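Side-chain contacts in vacuolar protein sorting-associated protein 54 (Mus musculus, PDB 3N1E), which probably acts, as a subunit of the GARP tethering complex, in retrograde transport from endosomes to the trans-Golgi network, represented here by its C-terminal domain: residues K59-M64 / L82-S87; A86-H91 / A114-Y119; G121-L126 / K130-N135. All coordinates share one frame; numbering follows the deposited sequence. Where two conformers were deposited one is given.

Contact 1 (K59-M64 / L82-S87); sequences KQMTKM and LRINAS
Ile84 of helix 74-98 meets two methionines of helix 52-68, one at each branch of its side chain. Its CG1 faces the terminal methyl of Met64, CG1 to CE 3.7 Å, and the two side chains come at each other tip to tip. Its CG2 lies beside Met61 instead, and here the two side chains run alongside each other, pointing opposite ways, rather than meeting head on. The modelled gap from Met61 SD to Ile84 CG2 is 3.2 Å, short for sulfur against a methyl. Met61 was built in two conformers, so this value is doubtful evidence of close packing. In the conformer given, CE of Met61 stands 3.7 Å from the same CG2.

The methionines arrive by different routes. Met64 has CG anti to the backbone N (chi1 -177°) and runs straight out through chi2, turning only at the last bond to put its methyl on Ile84. Met61 folds at chi2 (-81°) and again at the thioether, and the folding brings sulfur and methyl up to Ile84 although its CB does not head directly for the other helix.

No hydrogen bond joins the segments, and the nearest CA atoms, those of Met61 and Ile84, are 8.7 Å apart; all three touching residues are buried. The link is therefore apolar and made by side chains alone. Helix 17-40 packs against it, with Met32 on Met61 and Val29 and Phe36 on Ile84, while Phe81 of helix 74-98 touches both methionines. Two successive helices running in roughly opposite directions, with a third packed on their shared apolar core, are characteristic of the all-helical bundles that build subunits of multisubunit tethering complexes.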
# COMPACT_ATOMS: atom_id res chain seq x y z
N LYS A 59 -8.42 5.70 3.96
CA LYS A 59 -9.76 5.14 3.89
C LYS A 59 -9.85 4.09 2.76
O LYS A 59 -10.41 3.01 2.97
CB LYS A 59 -10.82 6.23 3.68
CG LYS A 59 -12.25 5.71 3.80
CD LYS A 59 -13.27 6.84 3.99
CE LYS A 59 -14.45 6.33 4.83
NZ LYS A 59 -15.82 6.69 4.34
N GLN A 60 -9.28 4.40 1.59
CA GLN A 60 -9.34 3.44 0.46
C GLN A 60 -8.51 2.20 0.69
O GLN A 60 -8.91 1.11 0.28
CB GLN A 60 -9.06 4.11 -0.89
CG GLN A 60 -9.98 5.27 -1.21
CD GLN A 60 -11.46 4.95 -1.01
OE1 GLN A 60 -11.95 3.94 -1.48
NE2 GLN A 60 -12.15 5.80 -0.26
N MET A 61 -7.37 2.34 1.37
CA MET A 61 -6.52 1.21 1.75
C MET A 61 -7.29 0.28 2.69
O MET A 61 -7.23 -0.94 2.57
CB MET A 61 -5.24 1.73 2.43
CG MET A 61 -4.30 2.49 1.50
SD MET A 61 -3.33 1.34 0.55
CE MET A 61 -4.63 0.21 0.10
N THR A 62 -8.00 0.88 3.63
CA THR A 62 -8.84 0.16 4.58
C THR A 62 -9.96 -0.59 3.86
O THR A 62 -10.21 -1.76 4.12
CB THR A 62 -9.46 1.14 5.60
OG1 THR A 62 -8.41 1.65 6.43
CG2 THR A 62 -10.53 0.49 6.46
N LYS A 63 -10.62 0.11 2.94
CA LYS A 63 -11.74 -0.49 2.22
C LYS A 63 -11.24 -1.63 1.34
O LYS A 63 -11.92 -2.65 1.19
CB LYS A 63 -12.49 0.55 1.38
CG LYS A 63 -13.34 1.50 2.17
CD LYS A 63 -14.64 0.87 2.66
CE LYS A 63 -15.54 1.94 3.28
NZ LYS A 63 -16.29 1.40 4.46
N MET A 64 -10.05 -1.45 0.76
CA MET A 64 -9.45 -2.49 -0.09
C MET A 64 -9.17 -3.73 0.75
O MET A 64 -9.48 -4.86 0.34
CB MET A 64 -8.15 -2.01 -0.71
CG MET A 64 -7.56 -3.06 -1.63
SD MET A 64 -6.02 -2.54 -2.31
CE MET A 64 -4.84 -3.05 -1.08
N LEU A 82 2.52 -4.72 0.15
CA LEU A 82 3.88 -4.24 -0.15
C LEU A 82 3.96 -3.56 -1.51
O LEU A 82 4.63 -2.55 -1.63
CB LEU A 82 4.91 -5.37 -0.04
CG LEU A 82 5.10 -5.81 1.41
CD1 LEU A 82 5.87 -7.13 1.37
CD2 LEU A 82 5.88 -4.76 2.27
N ARG A 83 3.24 -4.07 -2.51
CA ARG A 83 3.18 -3.44 -3.84
C ARG A 83 2.43 -2.11 -3.82
O ARG A 83 2.84 -1.14 -4.48
CB ARG A 83 2.55 -4.38 -4.89
CG ARG A 83 3.33 -5.67 -5.05
CD ARG A 83 2.90 -6.51 -6.28
NE ARG A 83 4.09 -7.29 -6.68
CZ ARG A 83 4.13 -8.24 -7.61
NH1 ARG A 83 3.02 -8.60 -8.26
NH2 ARG A 83 5.28 -8.87 -7.86
N ILE A 84 1.31 -2.09 -3.12
CA ILE A 84 0.54 -0.86 -2.95
C ILE A 84 1.43 0.18 -2.26
O ILE A 84 1.53 1.32 -2.70
CB ILE A 84 -0.73 -1.09 -2.07
CG1 ILE A 84 -1.75 -2.03 -2.74
CG2 ILE A 84 -1.38 0.24 -1.70
CD1 ILE A 84 -2.01 -1.80 -4.16
N ASN A 85 2.10 -0.23 -1.19
CA ASN A 85 3.02 0.68 -0.49
C ASN A 85 4.13 1.22 -1.39
O ASN A 85 4.51 2.38 -1.29
CB ASN A 85 3.63 -0.02 0.75
CG ASN A 85 4.52 0.88 1.56
OD1 ASN A 85 5.74 0.65 1.70
ND2 ASN A 85 3.95 1.91 2.09
N ALA A 86 4.66 0.38 -2.27
CA ALA A 86 5.72 0.82 -3.17
C ALA A 86 5.19 1.91 -4.10
O ALA A 86 5.88 2.88 -4.36
CB ALA A 86 6.24 -0.36 -3.98
N SER A 87 3.96 1.74 -4.61
CA SER A 87 3.33 2.75 -5.44
C SER A 87 3.09 4.06 -4.68
O SER A 87 3.37 5.13 -5.19
CB SER A 87 1.99 2.22 -5.98
OG SER A 87 1.27 3.27 -6.63

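Contact 2 (A86-H91 / A114-Y119); sequences ASYKLH and ADVAFY
Tyr88 and Tyr119 lay their rings face to face in an offset stack, with centroids 3.8 Å apart and planes only 5° from parallel. The closest atoms are Tyr88 CD1 and Tyr119 CZ at 3.4 Å. The rings point in opposite directions, which sets each hydroxyl by the root of the other ring: Tyr119 OH is 3.7 Å from Tyr88 CG, and Tyr88 OH is 3.8 Å from Tyr119 CG. Both side chains have CG anti to the backbone N (chi1 168° in Tyr88, 171° in Tyr119), which sends each ring out from its helix toward the other and is consistent with the head-to-tail overlap.

Val116, one turn before Tyr119, flanks the pair, its CG2 lying 4.2 Å from Tyr88 OH. In the next shell Met136 touches Tyr88, Tyr119 and Val116, while Ile57 and Cys58 of helix 52-68 pack against Tyr88 and Tyr119 respectively. The hydroxyl of Tyr119 is paired with the side-chain amide of Asn85 on helix 74-98, a probable hydrogen bond that would help to hold the far end of its ring. Next to Val116 on helix 107-124, Asp115 receives hydrogen bonds on OD2 from Ser51 and Tyr43, anchoring this helix to the segment between helices 17-40 and 52-68.

The chemistry is uneven at the two ends of the stack. Tyr119 OH has a probable polar partner, whereas Tyr88 OH is buried with none in the model. With no hydrogen bond between the segments, cohesion here probably rests mainly on dispersion between the faces, perhaps helped by the opposed dipoles of the two phenols.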
# COMPACT_ATOMS: atom_id res chain seq x y z
N ALA A 86 4.66 0.38 -2.27
CA ALA A 86 5.72 0.82 -3.17
C ALA A 86 5.19 1.91 -4.10
O ALA A 86 5.88 2.88 -4.36
CB ALA A 86 6.24 -0.36 -3.98
N SER A 87 3.96 1.74 -4.61
CA SER A 87 3.33 2.75 -5.44
C SER A 87 3.09 4.06 -4.68
O SER A 87 3.37 5.13 -5.19
CB SER A 87 1.99 2.22 -5.98
OG SER A 87 1.27 3.27 -6.63
N TYR A 88 2.55 3.95 -3.46
CA TYR A 88 2.36 5.11 -2.62
C TYR A 88 3.67 5.91 -2.44
O TYR A 88 3.70 7.13 -2.63
CB TYR A 88 1.78 4.66 -1.27
CG TYR A 88 1.80 5.73 -0.21
CD1 TYR A 88 2.80 5.74 0.75
CD2 TYR A 88 0.83 6.72 -0.18
CE1 TYR A 88 2.82 6.74 1.74
CE2 TYR A 88 0.83 7.70 0.80
CZ TYR A 88 1.83 7.70 1.74
OH TYR A 88 1.83 8.67 2.72
N LYS A 89 4.74 5.21 -2.10
CA LYS A 89 6.03 5.85 -1.85
C LYS A 89 6.54 6.52 -3.12
O LYS A 89 7.10 7.61 -3.04
CB LYS A 89 7.08 4.85 -1.35
CG LYS A 89 6.79 4.40 0.08
CD LYS A 89 7.94 3.57 0.68
CE LYS A 89 8.16 2.30 -0.08
NZ LYS A 89 9.37 1.63 0.49
N LEU A 90 6.34 5.89 -4.28
CA LEU A 90 6.85 6.50 -5.53
C LEU A 90 6.15 7.83 -5.78
O LEU A 90 6.80 8.84 -6.12
CB LEU A 90 6.71 5.50 -6.71
CG LEU A 90 7.09 5.99 -8.12
CD1 LEU A 90 7.62 4.80 -8.95
CD2 LEU A 90 5.89 6.65 -8.79
N HIS A 91 4.82 7.85 -5.62
CA HIS A 91 4.06 9.06 -5.88
C HIS A 91 4.30 10.13 -4.82
O HIS A 91 4.35 11.32 -5.15
CB HIS A 91 2.58 8.73 -6.05
CG HIS A 91 2.32 7.95 -7.30
ND1 HIS A 91 2.45 8.51 -8.56
CD2 HIS A 91 1.95 6.67 -7.49
CE1 HIS A 91 2.18 7.59 -9.47
NE2 HIS A 91 1.86 6.47 -8.85
N ALA A 114 4.62 13.46 10.19
CA ALA A 114 3.36 13.25 10.93
C ALA A 114 2.29 12.56 10.05
O ALA A 114 1.60 11.62 10.47
CB ALA A 114 2.84 14.61 11.45
N ASP A 115 2.13 13.07 8.83
CA ASP A 115 1.13 12.50 7.90
C ASP A 115 1.53 11.04 7.59
O ASP A 115 0.68 10.15 7.57
CB ASP A 115 1.07 13.37 6.64
CG ASP A 115 -0.34 13.92 6.33
OD1 ASP A 115 -1.32 13.60 7.03
OD2 ASP A 115 -0.43 14.68 5.33
N VAL A 116 2.81 10.80 7.40
CA VAL A 116 3.30 9.45 7.14
C VAL A 116 3.09 8.55 8.35
O VAL A 116 2.73 7.39 8.19
CB VAL A 116 4.77 9.47 6.70
CG1 VAL A 116 5.39 8.07 6.74
CG2 VAL A 116 4.84 10.10 5.31
N ALA A 117 3.25 9.09 9.55
CA ALA A 117 2.93 8.30 10.76
C ALA A 117 1.47 7.86 10.81
O ALA A 117 1.16 6.76 11.27
CB ALA A 117 3.30 9.05 12.02
N PHE A 118 0.55 8.73 10.37
CA PHE A 118 -0.86 8.33 10.25
C PHE A 118 -1.03 7.16 9.24
O PHE A 118 -1.68 6.16 9.52
CB PHE A 118 -1.73 9.53 9.88
CG PHE A 118 -3.17 9.19 9.66
CD1 PHE A 118 -4.01 8.99 10.75
CD2 PHE A 118 -3.68 9.04 8.37
CE1 PHE A 118 -5.36 8.65 10.56
CE2 PHE A 118 -5.05 8.72 8.16
CZ PHE A 118 -5.88 8.54 9.26
N TYR A 119 -0.40 7.30 8.07
CA TYR A 119 -0.42 6.27 7.04
C TYR A 119 0.10 4.94 7.54
O TYR A 119 -0.51 3.90 7.33
CB TYR A 119 0.42 6.73 5.83
CG TYR A 119 0.66 5.66 4.77
CD1 TYR A 119 1.76 4.83 4.85
CD2 TYR A 119 -0.26 5.47 3.72
CE1 TYR A 119 1.98 3.84 3.90
CE2 TYR A 119 -0.04 4.47 2.76
CZ TYR A 119 1.09 3.69 2.86
OH TYR A 119 1.36 2.71 1.95

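Contact 3 (G121-L126 / K130-N135); sequences GNLQAL and KDLDLN
The side-chain amide of Gln124 lies between two parts of the 130-135 loop. Lys130 O stands over one face, 3.8 Å from Gln124 CD, and Leu134 CD1 covers the opposite face, 3.7 Å from Gln124 NE2. Close to the amide plane, but tilted from it, NE2 gives a weak hydrogen bond to Leu132 O (3.1 Å, N-H...O angle 126°). A water bridges NE2 to Leu134 N, again through weak bonds. The amide gets this far because the chain is extended beyond CG (chi2 177°).

Leu123 supplies the apolar half. Its CD1 meets Leu134 CD2 tip to tip at 3.8 Å, while its CD2 comes within 4.0 Å of Leu132 CD2, the two side chains crossing at about a right angle. At the turn itself, Lys130 CA makes a CA-H...O contact of 3.3 Å with Gln124 O.

Thus the chain reverses after helix 107-124 and folds back along its last turn. Leu132 continues onto Gln78, Phe81 and Leu82 of helix 74-98, Leu134 reaches Asn85 there, and Leu126 rests on His65 of helix 52-68.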
# COMPACT_ATOMS: atom_id res chain seq x y z
N GLY A 121 0.58 3.85 10.68
CA GLY A 121 -0.28 3.38 11.77
C GLY A 121 -1.52 2.71 11.22
O GLY A 121 -1.89 1.59 11.64
N ASN A 122 -2.20 3.40 10.29
CA ASN A 122 -3.36 2.84 9.65
C ASN A 122 -3.04 1.48 9.00
O ASN A 122 -3.82 0.52 9.17
CB ASN A 122 -3.85 3.80 8.55
CG ASN A 122 -5.08 3.29 7.88
OD1 ASN A 122 -5.05 2.83 6.72
ND2 ASN A 122 -6.18 3.31 8.60
N LEU A 123 -1.97 1.44 8.20
CA LEU A 123 -1.63 0.21 7.45
C LEU A 123 -1.34 -0.94 8.39
O LEU A 123 -1.93 -2.03 8.25
CB LEU A 123 -0.44 0.47 6.51
CG LEU A 123 -0.06 -0.60 5.50
CD1 LEU A 123 0.80 0.07 4.42
CD2 LEU A 123 0.67 -1.78 6.12
N GLN A 124 -0.49 -0.69 9.38
CA GLN A 124 0.02 -1.75 10.25
C GLN A 124 -1.04 -2.25 11.22
O GLN A 124 -0.92 -3.36 11.75
CB GLN A 124 1.33 -1.33 10.92
CG GLN A 124 2.46 -1.30 9.87
CD GLN A 124 3.81 -0.83 10.38
OE1 GLN A 124 3.91 -0.08 11.36
NE2 GLN A 124 4.87 -1.25 9.69
N ALA A 125 -2.10 -1.46 11.40
CA ALA A 125 -3.24 -1.87 12.24
C ALA A 125 -4.25 -2.78 11.53
O ALA A 125 -5.14 -3.35 12.18
CB ALA A 125 -3.92 -0.66 12.79
N LEU A 126 -4.10 -2.95 10.22
CA LEU A 126 -4.93 -3.90 9.47
C LEU A 126 -4.51 -5.35 9.72
O LEU A 126 -3.32 -5.65 9.81
CB LEU A 126 -4.88 -3.55 7.98
CG LEU A 126 -5.49 -2.19 7.63
CD1 LEU A 126 -5.13 -1.82 6.20
CD2 LEU A 126 -7.02 -2.16 7.88
N LYS A 130 0.86 -6.21 10.51
CA LYS A 130 1.58 -5.53 11.59
C LYS A 130 3.11 -5.45 11.36
O LYS A 130 3.75 -4.41 11.67
CB LYS A 130 1.24 -6.18 12.92
CG LYS A 130 2.12 -5.77 14.10
CD LYS A 130 1.61 -6.45 15.38
CE LYS A 130 1.14 -7.89 15.13
NZ LYS A 130 2.27 -8.85 14.93
N ASP A 131 3.69 -6.52 10.83
CA ASP A 131 5.14 -6.59 10.68
C ASP A 131 5.64 -6.35 9.26
O ASP A 131 6.79 -6.66 8.95
CB ASP A 131 5.69 -7.90 11.24
CG ASP A 131 5.41 -8.07 12.71
OD1 ASP A 131 5.64 -7.13 13.49
OD2 ASP A 131 4.95 -9.17 13.09
N LEU A 132 4.81 -5.77 8.39
CA LEU A 132 5.30 -5.34 7.09
C LEU A 132 6.43 -4.33 7.22
O LEU A 132 6.36 -3.39 8.04
CB LEU A 132 4.17 -4.73 6.26
CG LEU A 132 3.58 -5.60 5.15
CD1 LEU A 132 2.95 -6.85 5.69
CD2 LEU A 132 2.57 -4.77 4.33
N ASP A 133 7.47 -4.55 6.44
CA ASP A 133 8.65 -3.67 6.40
C ASP A 133 8.38 -2.64 5.29
O ASP A 133 8.59 -2.91 4.10
CB ASP A 133 9.87 -4.50 6.05
CG ASP A 133 11.14 -3.69 5.95
OD1 ASP A 133 11.10 -2.44 6.12
OD2 ASP A 133 12.19 -4.33 5.69
N LEU A 134 7.90 -1.47 5.70
CA LEU A 134 7.45 -0.47 4.74
C LEU A 134 8.56 0.41 4.19
O LEU A 134 8.38 1.05 3.14
CB LEU A 134 6.38 0.41 5.41
CG LEU A 134 5.15 -0.35 5.91
CD1 LEU A 134 4.22 0.68 6.59
CD2 LEU A 134 4.42 -1.09 4.77
N ASN A 135 9.67 0.47 4.91
CA ASN A 135 10.85 1.29 4.53
C ASN A 135 10.44 2.68 4.09
O ASN A 135 10.72 3.10 2.96
CB ASN A 135 11.63 0.60 3.40
CG ASN A 135 12.96 1.30 3.06
OD1 ASN A 135 13.53 1.04 2.00
ND2 ASN A 135 13.44 2.20 3.92
O HOH W 1 7.89 -0.22 8.83

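In the fold
Helix 74-98 ties the three sites together: contact 1 uses one side of it, contact 2 follows directly along it, sharing Ala86 and Ser87, and the loop of contact 3 packs against it. The centres lie 10 to 11 Å apart. Asn85, on the 82-87 segment of contact 1, neighbours both contact 2 and contact 3. Lys89, on the 86-91 segment of contact 2, is joined to the loop of contact 3: its NZ hydrogen-bonds to Leu134 O (2.9 Å) and to Asn135 O (3.2 Å). Contacts 1 and 3 meet where Leu82 CD2 comes within 3.8 Å of Leu132 CG. A glycerol, probably from crystallisation, sits about 4 Å from the side chain of Val116 in contact 2.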